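Local coordinates for protein xylanase inhibitor TL-XI (Triticum aestivum, PDB 3G7M) that inhibits xylanases in a noncompetitive manner, as a small wheat protein of the thaumatin-like family linked to plant defence, at residues Thr4-Arg8 with Leu30-Ala34; Asn95-Val100 with Tyr134-Ser139; Phe107-Asn112 with Cys123-Gly127; Lys114-Gly118 with Cys138-Arg144. The protein carries 4 engineered substitutions. All coordinates share one frame; numbering follows the deposited sequence.

Contact 1: residues Thr4-Arg8 with Leu30-Ala34; sequences TITNR and LHPGA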
loop_
_atom_site.group_PDB
_atom_site.type_symbol
_atom_site.label_atom_id
_atom_site.label_comp_id
_atom_site.label_asym_id
_atom_site.label_seq_id
_atom_site.Cartn_x
_atom_site.Cartn_y
_atom_site.Cartn_z
ATOM N N THR A 4 -9.587 2.049 -1.230
ATOM C CA THR A 4 -9.697 2.391 0.176
ATOM C C THR A 4 -8.561 1.702 0.890
ATOM O O THR A 4 -8.391 0.497 0.759
ATOM C CB THR A 4 -11.082 1.947 0.772
ATOM O OG1 THR A 4 -12.148 2.312 -0.120
ATOM C CG2 THR A 4 -11.347 2.575 2.165
ATOM N N ILE A 5 -7.770 2.462 1.635
ATOM C CA ILE A 5 -6.704 1.884 2.482
ATOM C C ILE A 5 -7.060 2.033 3.964
ATOM O O ILE A 5 -7.209 3.137 4.468
ATOM C CB ILE A 5 -5.323 2.505 2.174
ATOM C CG1 ILE A 5 -4.907 2.183 0.737
ATOM C CG2 ILE A 5 -4.267 2.041 3.168
ATOM C CD1 ILE A 5 -3.962 3.217 0.163
ATOM N N THR A 6 -7.218 0.903 4.641
ATOM C CA THR A 6 -7.714 0.862 6.015
ATOM C C THR A 6 -6.615 0.396 6.974
ATOM O O THR A 6 -5.867 -0.551 6.693
ATOM C CB THR A 6 -8.938 -0.070 6.140
ATOM O OG1 THR A 6 -9.956 0.336 5.203
ATOM C CG2 THR A 6 -9.503 -0.052 7.546
ATOM N N ASN A 7 -6.530 1.078 8.113
ATOM C CA ASN A 7 -5.602 0.696 9.181
ATOM C C ASN A 7 -6.302 -0.007 10.343
ATOM O O ASN A 7 -7.052 0.637 11.090
ATOM C CB ASN A 7 -4.831 1.925 9.669
ATOM C CG ASN A 7 -3.874 1.601 10.778
ATOM O OD1 ASN A 7 -3.361 0.482 10.854
ATOM N ND2 ASN A 7 -3.624 2.582 11.646
ATOM N N ARG A 8 -6.077 -1.340 10.441
ATOM C CA ARG A 8 -6.665 -2.157 11.523
ATOM C C ARG A 8 -5.669 -2.551 12.651
ATOM O O ARG A 8 -5.985 -3.378 13.518
ATOM C CB ARG A 8 -7.453 -3.370 10.988
ATOM C CG ARG A 8 -8.893 -3.008 10.624
ATOM C CD ARG A 8 -9.862 -4.193 10.353
ATOM N NE ARG A 8 -11.255 -3.692 10.258
ATOM C CZ ARG A 8 -11.870 -3.292 9.128
ATOM N NH1 ARG A 8 -11.247 -3.366 7.948
ATOM N NH2 ARG A 8 -13.129 -2.827 9.177
ATOM N N LEU A 30 -2.755 7.615 9.213
ATOM C CA LEU A 30 -3.932 6.855 9.604
ATOM C C LEU A 30 -3.888 6.338 11.042
ATOM O O LEU A 30 -3.159 5.401 11.340
ATOM C CB LEU A 30 -4.193 5.699 8.648
ATOM C CG LEU A 30 -4.821 6.033 7.299
ATOM C CD1 LEU A 30 -5.188 4.752 6.608
ATOM C CD2 LEU A 30 -6.043 6.940 7.407
ATOM N N HIS A 31 -4.682 6.946 11.921
ATOM C CA HIS A 31 -4.853 6.443 13.271
ATOM C C HIS A 31 -5.544 5.088 13.247
ATOM O O HIS A 31 -6.233 4.761 12.293
ATOM C CB HIS A 31 -5.640 7.443 14.122
ATOM C CG HIS A 31 -4.927 8.742 14.316
ATOM N ND1 HIS A 31 -5.171 9.849 13.522
ATOM C CD2 HIS A 31 -3.954 9.107 15.193
ATOM C CE1 HIS A 31 -4.398 10.849 13.920
ATOM N NE2 HIS A 31 -3.652 10.425 14.932
ATOM N N PRO A 32 -5.344 4.283 14.300
ATOM C CA PRO A 32 -6.070 3.040 14.414
ATOM C C PRO A 32 -7.555 3.245 14.130
ATOM O O PRO A 32 -8.225 4.054 14.797
ATOM C CB PRO A 32 -5.842 2.647 15.876
ATOM C CG PRO A 32 -4.553 3.163 16.185
ATOM C CD PRO A 32 -4.421 4.458 15.433
ATOM N N GLY A 33 -8.023 2.513 13.120
ATOM C CA GLY A 33 -9.421 2.461 12.740
ATOM C C GLY A 33 -9.765 3.320 11.549
ATOM O O GLY A 33 -10.847 3.205 10.995
ATOM N N ALA A 34 -8.837 4.177 11.146
ATOM C CA ALA A 34 -9.094 5.139 10.081
ATOM C C ALA A 34 -8.771 4.603 8.697
ATOM O O ALA A 34 -7.907 3.745 8.535
ATOM C CB ALA A 34 -8.336 6.413 10.338
#

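Contact 2: residues Asn95-Val100 with Tyr134-Ser139; sequences NYTYGV and YAKSCS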
loop_
_atom_site.group_PDB
_atom_site.type_symbol
_atom_site.label_atom_id
_atom_site.label_comp_id
_atom_site.label_asym_id
_atom_site.label_seq_id
_atom_site.Cartn_x
_atom_site.Cartn_y
_atom_site.Cartn_z
ATOM N N ASN A 95 -10.913 -2.312 -15.003
ATOM C CA ASN A 95 -10.296 -3.553 -14.430
ATOM C C ASN A 95 -9.080 -3.346 -13.514
ATOM O O ASN A 95 -8.210 -2.495 -13.787
ATOM C CB ASN A 95 -9.875 -4.486 -15.548
ATOM C CG ASN A 95 -11.050 -5.044 -16.285
ATOM O OD1 ASN A 95 -11.112 -6.250 -16.545
ATOM N ND2 ASN A 95 -12.003 -4.175 -16.629
ATOM N N TYR A 96 -9.012 -4.138 -12.439
ATOM C CA TYR A 96 -7.958 -3.984 -11.452
ATOM C C TYR A 96 -7.258 -5.323 -11.313
ATOM O O TYR A 96 -7.887 -6.360 -11.430
ATOM C CB TYR A 96 -8.519 -3.554 -10.067
ATOM C CG TYR A 96 -9.332 -2.254 -9.998
ATOM C CD1 TYR A 96 -8.719 -1.009 -10.215
ATOM C CD2 TYR A 96 -10.720 -2.265 -9.675
ATOM C CE1 TYR A 96 -9.469 0.188 -10.155
ATOM C CE2 TYR A 96 -11.471 -1.071 -9.613
ATOM C CZ TYR A 96 -10.840 0.143 -9.847
ATOM O OH TYR A 96 -11.591 1.300 -9.805
ATOM N N THR A 97 -5.950 -5.304 -11.070
ATOM C CA THR A 97 -5.192 -6.487 -10.610
ATOM C C THR A 97 -4.421 -6.016 -9.421
ATOM O O THR A 97 -3.912 -4.889 -9.419
ATOM C CB THR A 97 -4.162 -6.997 -11.645
ATOM O OG1 THR A 97 -3.295 -5.924 -12.055
ATOM C CG2 THR A 97 -4.869 -7.523 -12.905
ATOM N N TYR A 98 -4.337 -6.858 -8.399
ATOM C CA TYR A 98 -3.679 -6.455 -7.148
ATOM C C TYR A 98 -2.766 -7.561 -6.597
ATOM O O TYR A 98 -3.181 -8.695 -6.437
ATOM C CB TYR A 98 -4.711 -5.977 -6.110
ATOM C CG TYR A 98 -5.946 -6.859 -6.006
ATOM C CD1 TYR A 98 -6.982 -6.764 -6.923
ATOM C CD2 TYR A 98 -6.064 -7.793 -4.991
ATOM C CE1 TYR A 98 -8.076 -7.574 -6.840
ATOM C CE2 TYR A 98 -7.168 -8.623 -4.910
ATOM C CZ TYR A 98 -8.172 -8.506 -5.837
ATOM O OH TYR A 98 -9.286 -9.326 -5.755
ATOM N N GLY A 99 -1.506 -7.230 -6.349
ATOM C CA GLY A 99 -0.517 -8.215 -5.909
ATOM C C GLY A 99 0.279 -7.684 -4.744
ATOM O O GLY A 99 0.227 -6.497 -4.437
ATOM N N VAL A 100 1.007 -8.562 -4.072
ATOM C CA VAL A 100 1.653 -8.168 -2.842
ATOM C C VAL A 100 2.818 -9.079 -2.662
ATOM O O VAL A 100 2.791 -10.214 -3.126
ATOM C CB VAL A 100 0.639 -8.254 -1.614
ATOM C CG1 VAL A 100 0.175 -9.706 -1.345
ATOM C CG2 VAL A 100 1.195 -7.562 -0.316
ATOM N N TYR A 134 2.091 -13.116 -7.318
ATOM C CA TYR A 134 1.145 -13.456 -6.287
ATOM C C TYR A 134 0.094 -12.354 -6.321
ATOM O O TYR A 134 0.177 -11.364 -5.570
ATOM C CB TYR A 134 1.845 -13.560 -4.920
ATOM C CG TYR A 134 0.972 -13.932 -3.747
ATOM C CD1 TYR A 134 0.327 -15.176 -3.688
ATOM C CD2 TYR A 134 0.806 -13.048 -2.681
ATOM C CE1 TYR A 134 -0.465 -15.518 -2.586
ATOM C CE2 TYR A 134 0.007 -13.378 -1.582
ATOM C CZ TYR A 134 -0.618 -14.609 -1.532
ATOM O OH TYR A 134 -1.392 -14.906 -0.427
ATOM N N ALA A 135 -0.902 -12.523 -7.199
ATOM C CA ALA A 135 -1.876 -11.469 -7.444
ATOM C C ALA A 135 -3.202 -12.061 -7.796
ATOM O O ALA A 135 -3.265 -13.196 -8.226
ATOM C CB ALA A 135 -1.398 -10.573 -8.578
ATOM N N LYS A 136 -4.261 -11.278 -7.628
ATOM C CA LYS A 136 -5.592 -11.670 -8.049
ATOM C C LYS A 136 -6.130 -10.588 -8.976
ATOM O O LYS A 136 -5.620 -9.449 -8.966
ATOM C CB LYS A 136 -6.496 -11.869 -6.825
ATOM C CG LYS A 136 -6.205 -13.137 -6.008
ATOM C CD LYS A 136 -6.682 -14.411 -6.698
ATOM C CE LYS A 136 -6.287 -15.678 -5.918
ATOM N NZ LYS A 136 -7.127 -16.875 -6.392
ATOM N N SER A 137 -7.147 -10.930 -9.775
ATOM C CA SER A 137 -7.753 -9.967 -10.695
ATOM C C SER A 137 -9.184 -9.614 -10.259
ATOM O O SER A 137 -9.894 -10.433 -9.672
ATOM C CB SER A 137 -7.716 -10.498 -12.147
ATOM O OG SER A 137 -8.245 -11.832 -12.257
ATOM N N CYS A 138 -9.590 -8.381 -10.546
ATOM C CA CYS A 138 -10.913 -7.870 -10.225
ATOM C C CYS A 138 -11.454 -7.144 -11.435
ATOM O O CYS A 138 -10.774 -6.281 -11.987
ATOM C CB CYS A 138 -10.804 -6.867 -9.093
ATOM S SG CYS A 138 -12.397 -6.529 -8.483
ATOM N N SER A 139 -12.692 -7.466 -11.831
ATOM C CA SER A 139 -13.212 -6.993 -13.124
ATOM C C SER A 139 -14.708 -6.676 -12.992
ATOM O O SER A 139 -15.565 -7.511 -13.346
ATOM C CB SER A 139 -12.908 -8.044 -14.262
ATOM O OG SER A 139 -13.281 -7.629 -15.592
#

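Contact 3: residues Phe107-Asn112 with Cys123-Gly127; sequences FNVPMN and CRKAG. Engineered in segment 107-112: Val-109 (natural residue Leu), Asn-112 (natural residue Asp).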
loop_
_atom_site.group_PDB
_atom_site.type_symbol
_atom_site.label_atom_id
_atom_site.label_comp_id
_atom_site.label_asym_id
_atom_site.label_seq_id
_atom_site.Cartn_x
_atom_site.Cartn_y
_atom_site.Cartn_z
ATOM N N PHE A 107 9.369 -7.659 5.519
ATOM C CA PHE A 107 8.019 -7.604 6.069
ATOM C C PHE A 107 7.979 -6.703 7.265
ATOM O O PHE A 107 8.795 -6.858 8.178
ATOM C CB PHE A 107 7.601 -8.994 6.497
ATOM C CG PHE A 107 6.284 -9.051 7.191
ATOM C CD1 PHE A 107 6.206 -8.991 8.580
ATOM C CD2 PHE A 107 5.129 -9.187 6.464
ATOM C CE1 PHE A 107 5.000 -9.041 9.222
ATOM C CE2 PHE A 107 3.919 -9.246 7.099
ATOM C CZ PHE A 107 3.850 -9.175 8.481
ATOM N N ASN A 108 7.019 -5.773 7.278
ATOM C CA ASN A 108 6.828 -4.868 8.423
ATOM C C ASN A 108 5.437 -4.864 8.985
ATOM O O ASN A 108 5.260 -4.917 10.185
ATOM C CB ASN A 108 7.248 -3.433 8.089
ATOM C CG ASN A 108 6.375 -2.788 7.045
ATOM O OD1 ASN A 108 5.821 -3.455 6.187
ATOM N ND2 ASN A 108 6.259 -1.471 7.110
ATOM N N VAL A 109 4.455 -4.789 8.104
ATOM C CA VAL A 109 3.060 -4.714 8.507
ATOM C C VAL A 109 2.312 -5.813 7.694
ATOM O O VAL A 109 2.501 -5.929 6.479
ATOM C CB VAL A 109 2.443 -3.226 8.357
ATOM C CG1 VAL A 109 1.050 -3.181 8.832
ATOM C CG2 VAL A 109 3.203 -2.153 9.156
ATOM N N PRO A 110 1.493 -6.665 8.369
ATOM C CA PRO A 110 0.647 -7.660 7.626
ATOM C C PRO A 110 -0.418 -6.998 6.744
ATOM O O PRO A 110 -1.056 -6.020 7.153
ATOM C CB PRO A 110 -0.013 -8.471 8.745
ATOM C CG PRO A 110 0.151 -7.603 10.011
ATOM C CD PRO A 110 1.415 -6.856 9.837
ATOM N N MET A 111 -0.609 -7.516 5.543
ATOM C CA MET A 111 -1.560 -6.892 4.648
ATOM C C MET A 111 -2.646 -7.827 4.155
ATOM O O MET A 111 -2.458 -9.032 4.082
ATOM C CB MET A 111 -0.835 -6.308 3.450
ATOM C CG MET A 111 -0.162 -4.992 3.679
ATOM S SD MET A 111 0.504 -4.402 2.112
ATOM C CE MET A 111 1.439 -3.016 2.759
ATOM N N ASN A 112 -3.786 -7.245 3.804
ATOM C CA ASN A 112 -4.839 -7.948 3.075
ATOM C C ASN A 112 -5.368 -7.074 1.924
ATOM O O ASN A 112 -5.959 -5.999 2.172
ATOM C CB ASN A 112 -5.989 -8.309 4.015
ATOM C CG ASN A 112 -5.989 -9.743 4.400
ATOM O OD1 ASN A 112 -7.049 -10.348 4.565
ATOM N ND2 ASN A 112 -4.799 -10.312 4.562
ATOM N N CYS A 123 -1.622 -11.538 3.117
ATOM C CA CYS A 123 -0.192 -11.469 3.390
ATOM C C CYS A 123 0.065 -11.079 4.856
ATOM O O CYS A 123 0.290 -9.901 5.165
ATOM C CB CYS A 123 0.469 -10.471 2.453
ATOM S SG CYS A 123 2.288 -10.566 2.535
ATOM N N ARG A 124 0.032 -12.069 5.751
ATOM C CA ARG A 124 -0.017 -11.801 7.204
ATOM C C ARG A 124 1.288 -11.969 7.980
ATOM O O ARG A 124 1.442 -11.406 9.067
ATOM C CB ARG A 124 -1.168 -12.574 7.837
ATOM C CG ARG A 124 -2.521 -12.084 7.278
ATOM C CD ARG A 124 -3.672 -12.878 7.805
ATOM N NE ARG A 124 -4.921 -12.364 7.234
ATOM C CZ ARG A 124 -6.149 -12.782 7.561
ATOM N NH1 ARG A 124 -6.337 -13.755 8.471
ATOM N NH2 ARG A 124 -7.200 -12.230 6.962
ATOM N N LYS A 125 2.227 -12.718 7.391
ATOM C CA LYS A 125 3.600 -12.762 7.853
ATOM C C LYS A 125 4.580 -12.743 6.656
ATOM O O LYS A 125 4.168 -12.708 5.505
ATOM C CB LYS A 125 3.789 -13.979 8.745
ATOM C CG LYS A 125 4.854 -13.741 9.841
ATOM C CD LYS A 125 5.562 -15.061 10.226
ATOM C CE LYS A 125 6.649 -14.898 11.325
ATOM N NZ LYS A 125 7.259 -16.256 11.762
ATOM N N ALA A 126 5.879 -12.750 6.928
ATOM C CA ALA A 126 6.879 -12.731 5.869
ATOM C C ALA A 126 6.854 -14.043 5.079
ATOM O O ALA A 126 6.767 -15.151 5.652
ATOM C CB ALA A 126 8.273 -12.473 6.467
ATOM N N GLY A 127 6.947 -13.919 3.758
ATOM C CA GLY A 127 6.978 -15.084 2.874
ATOM C C GLY A 127 5.598 -15.527 2.426
ATOM O O GLY A 127 5.353 -16.706 2.229
#

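Contact 4: residues Lys114-Gly118 with Cys138-Arg144; sequences KCSSG and CSAAGSR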
loop_
_atom_site.group_PDB
_atom_site.type_symbol
_atom_site.label_atom_id
_atom_site.label_comp_id
_atom_site.label_asym_id
_atom_site.label_seq_id
_atom_site.Cartn_x
_atom_site.Cartn_y
_atom_site.Cartn_z
ATOM N N LYS A 114 -8.054 -6.812 -1.017
ATOM C CA LYS A 114 -9.309 -7.404 -1.481
ATOM C C LYS A 114 -10.161 -6.524 -2.418
ATOM O O LYS A 114 -10.126 -5.295 -2.355
ATOM C CB LYS A 114 -10.150 -7.957 -0.305
ATOM C CG LYS A 114 -10.460 -6.959 0.794
ATOM C CD LYS A 114 -11.155 -7.613 1.988
ATOM C CE LYS A 114 -10.130 -8.324 2.866
ATOM N NZ LYS A 114 -10.767 -8.844 4.085
ATOM N N CYS A 115 -10.920 -7.189 -3.288
ATOM C CA CYS A 115 -11.833 -6.527 -4.185
ATOM C C CYS A 115 -13.253 -7.022 -3.963
ATOM O O CYS A 115 -13.462 -8.208 -3.663
ATOM C CB CYS A 115 -11.423 -6.780 -5.625
ATOM S SG CYS A 115 -12.070 -5.531 -6.726
ATOM N N SER A 116 -14.221 -6.112 -4.128
ATOM C CA SER A 116 -15.632 -6.436 -3.959
ATOM C C SER A 116 -16.137 -7.400 -5.048
ATOM O O SER A 116 -17.200 -8.010 -4.914
ATOM C CB SER A 116 -16.463 -5.150 -3.924
ATOM O OG SER A 116 -16.307 -4.389 -5.111
ATOM N N SER A 117 -15.341 -7.526 -6.110
ATOM C CA SER A 117 -15.614 -8.422 -7.226
ATOM C C SER A 117 -14.609 -9.571 -7.310
ATOM O O SER A 117 -14.835 -10.582 -8.008
ATOM C CB SER A 117 -15.606 -7.627 -8.542
ATOM O OG SER A 117 -16.634 -6.664 -8.473
ATOM N N GLY A 118 -13.504 -9.421 -6.580
ATOM C CA GLY A 118 -12.469 -10.407 -6.649
ATOM C C GLY A 118 -12.343 -11.188 -5.376
ATOM O O GLY A 118 -13.113 -10.981 -4.437
ATOM N N CYS A 138 -9.590 -8.381 -10.546
ATOM C CA CYS A 138 -10.913 -7.870 -10.225
ATOM C C CYS A 138 -11.454 -7.144 -11.435
ATOM O O CYS A 138 -10.774 -6.281 -11.987
ATOM C CB CYS A 138 -10.804 -6.867 -9.093
ATOM S SG CYS A 138 -12.397 -6.529 -8.483
ATOM N N SER A 139 -12.692 -7.466 -11.831
ATOM C CA SER A 139 -13.212 -6.993 -13.124
ATOM C C SER A 139 -14.708 -6.676 -12.992
ATOM O O SER A 139 -15.565 -7.511 -13.346
ATOM C CB SER A 139 -12.908 -8.044 -14.262
ATOM O OG SER A 139 -13.281 -7.629 -15.592
ATOM N N ALA A 140 -15.031 -5.485 -12.454
ATOM C CA ALA A 140 -16.453 -5.045 -12.554
ATOM C C ALA A 140 -16.623 -3.552 -12.898
ATOM O O ALA A 140 -15.668 -2.744 -12.760
ATOM C CB ALA A 140 -17.255 -5.397 -11.269
ATOM N N ALA A 141 -17.838 -3.203 -13.354
ATOM C CA ALA A 141 -18.164 -1.821 -13.705
ATOM C C ALA A 141 -18.050 -0.871 -12.494
ATOM O O ALA A 141 -17.527 0.246 -12.644
ATOM C CB ALA A 141 -19.578 -1.716 -14.376
ATOM N N GLY A 142 -18.524 -1.311 -11.319
ATOM C CA GLY A 142 -18.535 -0.443 -10.139
ATOM C C GLY A 142 -17.833 -1.047 -8.927
ATOM O O GLY A 142 -18.301 -0.877 -7.786
ATOM N N SER A 143 -16.708 -1.738 -9.168
ATOM C CA SER A 143 -16.017 -2.522 -8.123
ATOM C C SER A 143 -15.228 -1.669 -7.115
ATOM O O SER A 143 -14.997 -0.476 -7.346
ATOM C CB SER A 143 -15.143 -3.638 -8.736
ATOM O OG SER A 143 -14.225 -3.114 -9.682
ATOM N N ARG A 144 -14.819 -2.285 -5.998
ATOM C CA ARG A 144 -14.217 -1.523 -4.917
ATOM C C ARG A 144 -13.004 -2.227 -4.316
ATOM O O ARG A 144 -13.145 -3.319 -3.775
ATOM C CB ARG A 144 -15.294 -1.246 -3.850
ATOM C CG ARG A 144 -16.136 -0.056 -4.231
ATOM C CD ARG A 144 -17.540 -0.119 -3.685
ATOM N NE ARG A 144 -18.380 0.827 -4.431
ATOM C CZ ARG A 144 -19.715 0.828 -4.428
ATOM N NH1 ARG A 144 -20.392 -0.068 -3.705
ATOM N NH2 ARG A 144 -20.381 1.725 -5.156
#

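Contact 1: residues Thr4-Arg8 with Leu30-Ala34
Asn-7 bonds to the 30-34 loop through both its backbone and its side chain. Its N donates to Ala-34 O at 3.0 Å, almost straight at 167°. Its O accepts from Gly-33 N at 2.9 Å. The amide end adds two weak bonds from ND2, one to Leu-30 O at 2.9 Å and a longer one to His-31 O at 3.5 Å. CG lies anti to the backbone N (chi1 179°), which carries the amide across to the loop carbonyls. The stronger partner of ND2 is Phe-11 O, and OD1 accepts from Cys-9 N, so the amide is held at both ends.

His-31 to Ala-34 form a type II turn, closed by Ala-34 N bonding to His-31 O.

Packing lies beside these bonds. Leu-30 CB meets Asn-7 CB at 4.0 Å, and Leu-30 CD1 sits 3.4 Å from Ile-5 O. Leu-30 CD1 also comes near CG2 of the buried Ile-5. Thr-6 turns its CB to the other side of the strand, and its OG1 bonds to Gln-146 NE2 of strand 145-149.

The chemistry implies that one buried asparagine ties the turn before strand 35-38 to the end of strand 3-7.

Contact 2: residues Asn95-Val100 with Tyr134-Ser139
Ser-139 OG donates to Asn-95 OD1 at 2.7 Å. The hydroxyl comes from above the carbonyl plane, 49° out of it. This side-chain bond joins the start of segment 95-100 to the end of segment 134-139.

From Tyr-96 onward the strands pair antiparallel. Tyr-96 and Cys-138 form a hydrogen-bonded pair: Tyr-96 N to Cys-138 O is 2.8 Å at 172°, and Cys-138 N returns to Tyr-96 O. Tyr-98 and Lys-136 form the next, with Tyr-98 N to Lys-136 O at 2.9 Å. Thr-97 with Ser-137 and Gly-99 with Ala-135 are non-hydrogen-bonded pairs. Val-100 N to Tyr-134 O, at 3.3 Å, closes the series.

Tyr-98 makes the largest single contribution. Its CG lies between the backbone N and the carbonyl carbon (chi1 44°), which folds the ring back across the neighbouring strand. Lys-136 O then sits over one face, near the rim. Cys-138 CB meets the ring edge in plane, 3.6 Å from CE1. Lys-136 CB comes against Tyr-98 CE2 at 3.8 Å. At the far end Val-100 and Tyr-134 lie side by side, with Val-100 CG1 3.7 Å from Tyr-134 CD2. The hydroxyl of Tyr-98 bonds to Asp-119 O, and that of Tyr-134 to Pro-122 O.

The two strands end the six-stranded antiparallel sheet, with 135-139 outermost and 86-91 on the other flank of 95-101. Tyr-98 and Val-100 face strand 111-115 of the second sheet.

Contact 3: residues Phe107-Asn112 with Cys123-Gly127
Met-111 and Cys-123 form an antiparallel hydrogen-bonded pair. Met-111 N donates to Cys-123 O at 2.6 Å, and Cys-123 N donates to Met-111 O at 2.8 Å. The sulfur of Cys-123 is joined by disulfide to Cys-128. Met-111 O takes a second donor, ND2 of Asn-112, at 2.7 Å. Asn-112 is an engineered residue. Its OD1 accepts from Arg-124 NH2 at 3.1 Å and 166°. The acceptor lies in the guanidinium plane, but the donor stands 37° out of the plane of the Asn-112 carbonyl. Amide and guanidinium planes differ by 29°. Asn-112 ND2 and Arg-124 NE also come close, but both are donors and do not bond. The extended Arg-124 chain, CG to NE, brings the guanidinium back to Asn-112 although CB points away. Lys-125 O is bound by Ser-102 OG.

Apolar contact is centred on Phe-107. Its ring swings away from the backbone N and lays one face against the backbone of 125-126. Lys-125 CA makes a CH-pi contact 3.9 Å from the ring centroid. Ala-126 CB meets Phe-107 CB at 3.5 Å. Pro-110 CB lies 3.3 Å from Arg-124 O.

Strand 111-115 has strand 145-149 on its other flank, where the backbone of Asn-112 hydrogen-bonds to that of Val-148. Strand 121-123 is outermost in this mixed sheet. Met-111 and Cys-123 both face Val-100 of strand 95-101 in the opposing sheet.

Contact 4: residues Lys114-Gly118 with Cys138-Arg144
Cys-115 and Cys-138 form a disulfide that links the two sheets of the thaumatin-like beta sandwich. Cys-115 belongs to strand 111-115 of the mixed sheet. Cys-138 belongs to strand 135-139, the outermost strand of the antiparallel sheet. Both sulfurs lie anti to their own backbone N (chi1 -158° for Cys-115), which turns the two side chains to meet between the strands. The Cys-115 SG to Cys-138 SG bond is 2.0 Å, and the torsion about it is -71°, a left-handed twist. The link is buried, with Tyr-98 of strand 95-101 also touching Cys-115.

Ser-117 lies beside the bridge. Its CB sits against Cys-138 SG at 3.4 Å. Its OG touches the CB atoms of both Ala-140 and Ser-143, and lies 3.4 Å from Ser-143 CB. Ser-117 thus meets both arms of the 140-143 loop, at Ala-140 and Ser-143.

Ser-116 is turned to the other end of that loop. Its OG accepts from Arg-144 N at 2.7 Å, and its backbone N donates to Arg-144 O at 3.0 Å. One serine therefore grips both backbone polar atoms of Arg-144 just before strand 145-149. The arginine side chain starts alongside Ser-116, with CB 3.5 Å from its OG. From there the chain runs away, extended to NE. Its guanidinium has Gly-142 O over one face. Ser-143 OG adds only a weak bond to Ala-140 O within the loop.

Arg-144 O has a further neighbour beside Ser-116 N: Cys-115 CA makes a CA-H...O contact with it at 3.5 Å.

Overall arrangement
Contacts 2 and 4 lie close, with centres about 9 Å apart, and share Cys-138 and Ser-139. Tyr-98 joins them, its OH lying 3.3 Å from Cys-115 CB. Contact 3 sits at the other end of strand 111-115, about 22 Å from contact 4 between centres. It meets contact 2 through Val-100, whose CG1 is 3.9 Å from Cys-123 CB. Along the chain contact 3 is nested within the loop closed by contact 2. Contact 1 touches none of the others, and its nearest atoms are about 6 Å from contacts 3 and 4. It shares the mixed sheet with both. The side chain of Leu-30 is about 11 Å from a bound sodium ion.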